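Local coordinates for putative transcriptional regulator, LysR family (Vibrio parahaemolyticus, PDB 3OXN), which probably regulates transcription as a DNA-binding LysR-type factor, this chain being its C-terminal effector-binding domain without the DNA-binding helix-turn-helix part, at residues Y28-Q31 against T32-F36; L53-H57 against D58-D62; D125-K128 against A129-Q133. All coordinates share one frame; numbering follows the deposited sequence.

Contact 1. Residues Y28-Q31 against T32-F36; sequences YAMQ and TILPF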
loop_
_atom_site.group_PDB
_atom_site.type_symbol
_atom_site.label_atom_id
_atom_site.label_comp_id
_atom_site.label_asym_id
_atom_site.label_seq_id
_atom_site.Cartn_x
_atom_site.Cartn_y
_atom_site.Cartn_z
ATOM N N TYR A 28 2.785 6.260 -2.207
ATOM C CA TYR A 28 2.354 7.540 -2.739
ATOM C C TYR A 28 2.107 7.343 -4.226
ATOM O O TYR A 28 0.994 7.535 -4.705
ATOM C CB TYR A 28 3.417 8.616 -2.480
ATOM C CG TYR A 28 3.268 9.877 -3.299
ATOM C CD1 TYR A 28 2.297 10.827 -2.993
ATOM C CD2 TYR A 28 4.100 10.122 -4.383
ATOM C CE1 TYR A 28 2.154 11.999 -3.756
ATOM C CE2 TYR A 28 3.971 11.280 -5.151
ATOM C CZ TYR A 28 2.997 12.221 -4.835
ATOM O OH TYR A 28 2.879 13.372 -5.597
ATOM N N ALA A 29 3.143 6.926 -4.945
ATOM C CA ALA A 29 3.068 6.787 -6.399
ATOM C C ALA A 29 1.860 5.971 -6.808
ATOM O O ALA A 29 1.312 6.157 -7.894
ATOM C CB ALA A 29 4.336 6.140 -6.939
HETATM N N MSE A 30 1.446 5.086 -5.908
HETATM C CA MSE A 30 0.496 4.035 -6.209
HETATM C C MSE A 30 -0.917 4.486 -5.935
HETATM O O MSE A 30 -1.879 3.817 -6.304
HETATM C CB MSE A 30 0.816 2.806 -5.357
HETATM C CG MSE A 30 0.365 1.527 -5.988
HETATM SE SE MSE A 30 1.061 1.399 -7.815
HETATM C CE MSE A 30 -0.516 0.573 -8.638
ATOM N N GLN A 31 -1.032 5.628 -5.272
ATOM C CA GLN A 31 -2.324 6.177 -4.879
ATOM C C GLN A 31 -2.641 7.502 -5.574
ATOM O O GLN A 31 -3.802 7.898 -5.661
ATOM C CB GLN A 31 -2.357 6.375 -3.361
ATOM C CG GLN A 31 -2.717 5.127 -2.573
ATOM C CD GLN A 31 -2.355 5.240 -1.099
ATOM O OE1 GLN A 31 -2.799 4.435 -0.275
ATOM N NE2 GLN A 31 -1.537 6.237 -0.762
ATOM N N THR A 32 -1.613 8.190 -6.059
ATOM C CA THR A 32 -1.793 9.557 -6.511
ATOM C C THR A 32 -1.369 9.716 -7.950
ATOM O O THR A 32 -1.935 10.532 -8.678
ATOM C CB THR A 32 -0.977 10.556 -5.661
ATOM O OG1 THR A 32 0.410 10.393 -5.954
ATOM C CG2 THR A 32 -1.194 10.328 -4.174
ATOM N N ILE A 33 -0.369 8.951 -8.366
ATOM C CA ILE A 33 0.155 9.107 -9.718
ATOM C C ILE A 33 -0.501 8.170 -10.692
ATOM O O ILE A 33 -1.261 8.585 -11.556
ATOM C CB ILE A 33 1.655 8.811 -9.816
ATOM C CG1 ILE A 33 2.443 9.594 -8.772
ATOM C CG2 ILE A 33 2.142 9.137 -11.210
ATOM C CD1 ILE A 33 3.935 9.463 -8.946
ATOM N N LEU A 34 -0.177 6.896 -10.559
ATOM C CA LEU A 34 -0.619 5.901 -11.512
ATOM C C LEU A 34 -2.139 5.792 -11.640
ATOM O O LEU A 34 -2.654 5.757 -12.751
ATOM C CB LEU A 34 0.054 4.558 -11.227
ATOM C CG LEU A 34 1.525 4.685 -11.640
ATOM C CD1 LEU A 34 2.466 4.020 -10.663
ATOM C CD2 LEU A 34 1.729 4.156 -13.050
ATOM N N PRO A 35 -2.868 5.748 -10.516
ATOM C CA PRO A 35 -4.325 5.767 -10.694
ATOM C C PRO A 35 -4.707 6.862 -11.692
ATOM O O PRO A 35 -5.495 6.653 -12.616
ATOM C CB PRO A 35 -4.839 6.107 -9.295
ATOM C CG PRO A 35 -3.802 5.549 -8.377
ATOM C CD PRO A 35 -2.475 5.652 -9.098
ATOM N N PHE A 36 -4.116 8.034 -11.500
ATOM C CA PHE A 36 -4.305 9.149 -12.404
ATOM C C PHE A 36 -3.902 8.770 -13.840
ATOM O O PHE A 36 -4.657 8.991 -14.793
ATOM C CB PHE A 36 -3.492 10.338 -11.907
ATOM C CG PHE A 36 -3.740 11.606 -12.664
ATOM C CD1 PHE A 36 -4.628 12.558 -12.180
ATOM C CD2 PHE A 36 -3.082 11.854 -13.856
ATOM C CE1 PHE A 36 -4.855 13.735 -12.874
ATOM C CE2 PHE A 36 -3.303 13.028 -14.555
ATOM C CZ PHE A 36 -4.192 13.968 -14.063
#

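Contact 2. Residues L53-H57 against D58-D62; sequences LPLQH and DRLSD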
loop_
_atom_site.group_PDB
_atom_site.type_symbol
_atom_site.label_atom_id
_atom_site.label_comp_id
_atom_site.label_asym_id
_atom_site.label_seq_id
_atom_site.Cartn_x
_atom_site.Cartn_y
_atom_site.Cartn_z
ATOM N N LEU A 53 4.271 -3.693 -8.149
ATOM C CA LEU A 53 4.698 -4.302 -6.900
ATOM C C LEU A 53 5.449 -3.302 -6.062
ATOM O O LEU A 53 5.957 -2.320 -6.577
ATOM C CB LEU A 53 5.538 -5.559 -7.147
ATOM C CG LEU A 53 6.474 -5.494 -8.346
ATOM C CD1 LEU A 53 7.743 -4.748 -7.971
ATOM C CD2 LEU A 53 6.783 -6.891 -8.824
ATOM N N PRO A 54 5.488 -3.538 -4.752
ATOM C CA PRO A 54 6.218 -2.669 -3.829
ATOM C C PRO A 54 7.702 -2.518 -4.171
ATOM O O PRO A 54 8.451 -3.505 -4.239
ATOM C CB PRO A 54 6.046 -3.380 -2.487
ATOM C CG PRO A 54 4.736 -4.072 -2.618
ATOM C CD PRO A 54 4.693 -4.552 -4.040
ATOM N N LEU A 55 8.111 -1.271 -4.392
ATOM C CA LEU A 55 9.521 -0.923 -4.428
ATOM C C LEU A 55 10.148 -1.297 -3.093
ATOM O O LEU A 55 9.589 -1.001 -2.039
ATOM C CB LEU A 55 9.689 0.580 -4.622
ATOM C CG LEU A 55 11.020 0.946 -5.280
ATOM C CD1 LEU A 55 10.788 1.162 -6.780
ATOM C CD2 LEU A 55 11.675 2.177 -4.640
ATOM N N GLN A 56 11.297 -1.960 -3.127
ATOM C CA GLN A 56 12.122 -2.090 -1.937
ATOM C C GLN A 56 13.302 -1.156 -2.166
ATOM O O GLN A 56 14.184 -1.448 -2.965
ATOM C CB GLN A 56 12.555 -3.542 -1.744
ATOM C CG GLN A 56 11.382 -4.535 -1.624
ATOM C CD GLN A 56 11.737 -5.927 -2.142
ATOM O OE1 GLN A 56 12.887 -6.184 -2.499
ATOM N NE2 GLN A 56 10.749 -6.827 -2.191
ATOM N N HIS A 57 13.275 -0.004 -1.496
ATOM C CA HIS A 57 14.154 1.146 -1.812
ATOM C C HIS A 57 15.659 0.868 -1.870
ATOM O O HIS A 57 16.371 1.495 -2.667
ATOM C CB HIS A 57 13.889 2.319 -0.855
ATOM C CG HIS A 57 13.040 3.409 -1.441
ATOM N ND1 HIS A 57 11.693 3.533 -1.170
ATOM C CD2 HIS A 57 13.352 4.435 -2.274
ATOM C CE1 HIS A 57 11.211 4.585 -1.812
ATOM N NE2 HIS A 57 12.197 5.150 -2.488
ATOM N N ASP A 58 16.146 -0.049 -1.028
ATOM C CA ASP A 58 17.578 -0.369 -1.005
ATOM C C ASP A 58 17.891 -1.404 -2.069
ATOM O O ASP A 58 19.047 -1.662 -2.380
ATOM C CB ASP A 58 18.018 -0.858 0.374
ATOM C CG ASP A 58 17.191 -0.244 1.497
ATOM O OD1 ASP A 58 17.710 0.632 2.230
ATOM O OD2 ASP A 58 16.005 -0.629 1.627
ATOM N N ARG A 59 16.837 -1.974 -2.637
ATOM C CA ARG A 59 16.969 -2.975 -3.685
ATOM C C ARG A 59 16.454 -2.436 -5.007
ATOM O O ARG A 59 16.126 -3.205 -5.904
ATOM C CB ARG A 59 16.181 -4.250 -3.328
ATOM C CG ARG A 59 16.400 -4.752 -1.919
ATOM C CD ARG A 59 16.145 -6.250 -1.804
ATOM N NE ARG A 59 16.844 -6.998 -2.848
ATOM C CZ ARG A 59 16.240 -7.708 -3.800
ATOM N NH1 ARG A 59 14.912 -7.796 -3.842
ATOM N NH2 ARG A 59 16.970 -8.348 -4.703
ATOM N N LEU A 60 16.370 -1.114 -5.116
ATOM C CA LEU A 60 15.890 -0.462 -6.329
ATOM C C LEU A 60 16.531 -1.053 -7.586
ATOM O O LEU A 60 15.837 -1.501 -8.515
ATOM C CB LEU A 60 16.175 1.039 -6.264
ATOM C CG LEU A 60 15.900 1.857 -7.532
ATOM C CD1 LEU A 60 14.421 1.863 -7.854
ATOM C CD2 LEU A 60 16.423 3.272 -7.392
ATOM N N SER A 61 17.860 -1.031 -7.613
ATOM C CA SER A 61 18.601 -1.483 -8.776
ATOM C C SER A 61 18.544 -2.994 -8.932
ATOM O O SER A 61 18.570 -3.509 -10.050
ATOM C CB SER A 61 20.048 -1.024 -8.699
ATOM O OG SER A 61 20.761 -1.452 -9.839
ATOM N N ASP A 62 18.468 -3.710 -7.818
ATOM C CA ASP A 62 18.338 -5.148 -7.896
ATOM C C ASP A 62 16.984 -5.496 -8.480
ATOM O O ASP A 62 16.823 -6.489 -9.200
ATOM C CB ASP A 62 18.500 -5.790 -6.517
ATOM C CG ASP A 62 19.946 -6.015 -6.159
ATOM O OD1 ASP A 62 20.816 -5.641 -6.983
ATOM O OD2 ASP A 62 20.213 -6.552 -5.059
#

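Contact 3. Residues D125-K128 against A129-Q133; sequences DGVK and ALIEQ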
loop_
_atom_site.group_PDB
_atom_site.type_symbol
_atom_site.label_atom_id
_atom_site.label_comp_id
_atom_site.label_asym_id
_atom_site.label_seq_id
_atom_site.Cartn_x
_atom_site.Cartn_y
_atom_site.Cartn_z
ATOM N N ASP A 125 11.582 6.532 3.825
ATOM C CA ASP A 125 12.694 6.808 4.740
ATOM C C ASP A 125 13.547 7.991 4.266
ATOM O O ASP A 125 13.820 8.923 5.027
ATOM C CB ASP A 125 13.587 5.566 4.882
ATOM C CG ASP A 125 12.855 4.374 5.495
ATOM O OD1 ASP A 125 12.495 4.417 6.700
ATOM O OD2 ASP A 125 12.652 3.378 4.770
ATOM N N GLY A 126 13.987 7.940 3.014
ATOM C CA GLY A 126 14.782 9.009 2.434
ATOM C C GLY A 126 14.137 10.381 2.580
ATOM O O GLY A 126 14.822 11.379 2.856
ATOM N N VAL A 127 12.816 10.443 2.392
ATOM C CA VAL A 127 12.062 11.678 2.628
ATOM C C VAL A 127 11.847 11.942 4.116
ATOM O O VAL A 127 11.812 13.085 4.538
ATOM C CB VAL A 127 10.694 11.663 1.915
ATOM C CG1 VAL A 127 9.923 12.957 2.212
ATOM C CG2 VAL A 127 10.886 11.478 0.426
ATOM N N LYS A 128 11.683 10.865 4.885
ATOM C CA LYS A 128 11.618 10.898 6.351
ATOM C C LYS A 128 12.872 11.569 6.900
ATOM O O LYS A 128 12.818 12.362 7.848
ATOM C CB LYS A 128 11.571 9.458 6.880
ATOM C CG LYS A 128 10.759 9.227 8.137
ATOM C CD LYS A 128 11.564 9.378 9.402
ATOM C CE LYS A 128 10.724 8.921 10.594
ATOM N NZ LYS A 128 11.516 8.808 11.858
ATOM N N ALA A 129 14.007 11.218 6.299
ATOM C CA ALA A 129 15.284 11.782 6.688
ATOM C C ALA A 129 15.312 13.263 6.325
ATOM O O ALA A 129 15.870 14.077 7.051
ATOM C CB ALA A 129 16.417 11.028 6.007
ATOM N N LEU A 130 14.716 13.605 5.187
ATOM C CA LEU A 130 14.632 14.999 4.752
ATOM C C LEU A 130 13.922 15.894 5.775
ATOM O O LEU A 130 14.370 17.004 6.054
ATOM C CB LEU A 130 13.936 15.105 3.389
ATOM C CG LEU A 130 14.822 15.200 2.146
ATOM C CD1 LEU A 130 16.037 14.308 2.271
ATOM C CD2 LEU A 130 14.012 14.829 0.923
ATOM N N ILE A 131 12.812 15.409 6.318
ATOM C CA ILE A 131 12.019 16.189 7.250
ATOM C C ILE A 131 12.660 16.200 8.630
ATOM O O ILE A 131 12.558 17.175 9.371
ATOM C CB ILE A 131 10.614 15.616 7.377
ATOM C CG1 ILE A 131 10.017 15.380 5.996
ATOM C CG2 ILE A 131 9.738 16.541 8.187
ATOM C CD1 ILE A 131 8.624 14.793 6.044
ATOM N N GLU A 132 13.316 15.099 8.965
ATOM C CA GLU A 132 13.985 14.971 10.234
ATOM C C GLU A 132 15.103 15.997 10.250
ATOM O O GLU A 132 15.397 16.611 11.281
ATOM C CB GLU A 132 14.543 13.567 10.381
ATOM C CG GLU A 132 14.083 12.880 11.642
ATOM C CD GLU A 132 12.634 12.435 11.570
ATOM O OE1 GLU A 132 12.341 11.267 11.925
ATOM O OE2 GLU A 132 11.790 13.249 11.146
ATOM N N GLN A 133 15.697 16.203 9.080
ATOM C CA GLN A 133 16.823 17.111 8.921
ATOM C C GLN A 133 16.381 18.580 8.860
ATOM O O GLN A 133 17.186 19.502 9.061
ATOM C CB GLN A 133 17.604 16.726 7.671
ATOM C CG GLN A 133 18.887 17.483 7.504
ATOM C CD GLN A 133 19.620 17.706 8.816
ATOM O OE1 GLN A 133 20.139 18.798 9.054
ATOM N NE2 GLN A 133 19.663 16.676 9.678
#

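Contact 1. Residues Y28-Q31 against T32-F36
Y28 and T32, four residues apart in the first turns of helix 28-44, meet through a carbonyl oxygen and a ring face. The hydroxyl OG1 of T32 donates to O of Y28 at 3.2 Å, coming from well above the carbonyl plane, while the backbone N of Q31 reaches the same oxygen from the opposite face. With CG anti to the backbone N (chi1 164°), Y28 also holds its ring across T32, whose OG1 lies over one ring face, offset toward the rim.

I33 packs back along A29 from CB to its tip. Its CB rests against O of A29 at 3.3 Å, CG1 passes beside CA of A29 at 3.7 Å, and the tip CD1 touches CB of A29 at 3.9 Å. CD1 also approaches CE2 of Y28, a little farther off and oblique to that ring. The oxygen of A29 is gripped twice, by N of I33 from above its plane and by N of L34 almost straight on at 3.1 Å (N-H...O angle 169°). This i to i+5 bond belongs to a widened, pi-type turn. P35, with no N-H to continue the pattern, sets its CG 3.3 Å from O of M30, where the helix kinks. SE of selenomethionine M30 meets CD1 of L34 at 4.1 Å, the two side chains crossing at a slant.

Helix 28-44 is the crossover helix between strands 20-25 and 49-54, and M30 and L34 pack on T25 and F52 of those strands. Y194 stacks edge-to-face on Y28, F36 packs on helix 206-227, and M30, Q31 and P35 abut H149, E151 and A155 of the second subunit.

Contact 2. Residues L53-H57 against D58-D62
From Q56 to R59 the backbone leaves strand 49-54 in a beta turn of type I geometry, closed by N of R59 donating to O of Q56 at 2.7 Å, and R59 then takes the N-cap position of helix 60-65. The side chains of the same two residues run side by side in the same direction. R59 bends at chi3 (49°), which brings its guanidinium round to the amide of Q56: NH1 of R59 donates to OE1 of Q56 at 2.9 Å, with an N-H...O angle of 156°. The oxygen sits at the guanidinium edge, and the donor lies in the amide carbonyl plane, although the two flat groups are turned 38° from one another. NH1 has a stronger partner in E67, a salt bridge that links the turn to residues beyond the helix; a long salt bridge joins NH2 of R59 to OD2 of D62.

The apolar contact is between L55 and L60, whose CD1 atoms meet at 3.9 Å. The other branch of L55, CD2, stands 3.5 Å above the plane of the H57 ring, over its centre.

Q63, one turn into the helix, bonds to N of Q56 and O of P54. L55 and L60 both press on A72 of strand 71-74, while L55 is backbone-bonded to T25 of strand 20-25; P54 and Q56 pack on Y148 and Q56 of the second subunit.

Contact 3. Residues D125-K128 against A129-Q133
K128 turns at chi2 (-90°) and then runs extended to its ammonium group, while E132 folds at its own chi2 (74°) toward the earlier turn; together these bends bring two opposite charges one helical turn apart into contact. NZ of K128 donates to OE1 of E132 at 2.6 Å, a salt bridge that meets the oxygen head-on, nearly in line with its C-O bond. The lysine does not touch by its tip alone: CD lies 3.2 Å from the same OE1, so the end of the chain runs beside that carboxylate oxygen, set at an oblique angle to the glutamate side chain. The second oxygen, OE2, is paired with R141. One carboxylate thus bridges two basic groups, which would be expected to favour its ionised form.

The backbone that carries the pair is bonded i to i+4. N of A129 reaches O of D125, N of I131 binds O of V127 at 3.1 Å, and N of E132 binds O of K128 at 3.0 Å. N of L130 bonds to O of G126, and CD1 of L130 comes within 3.2 Å of the same oxygen. On the buried side, CG1 of V127 and CD1 of I131 make a looser apolar contact at 4.4 Å.

Helix 125-134 is the connecting helix between strands 117-120 and 142-146, a beta-alpha-beta crossover. V127 leans on R75 and F192, I131 on F187 and F189, and at the start of the helix D125 forms a salt bridge with R146 of strand 142-146.

In the fold
Running from the N terminus, the three contacts are strictly in series, and none nests within or crosses another. Contact 1 shapes the start of the helix that follows strand 20-25, and contact 2 closes the turn from strand 49-54 into helix 60-65; both belong to the subdomain built on the first sheet and touch the second subunit. Contact 3 lies on a helix of the other sheet's subdomain, consistent with the two-lobed periplasmic-binding-protein fold of LysR effector domains. Their centres lie about 17 to 21 Å apart and no two touch directly. H57 of contact 2 packs on S124, just before contact 3, a point where the two lobes touch.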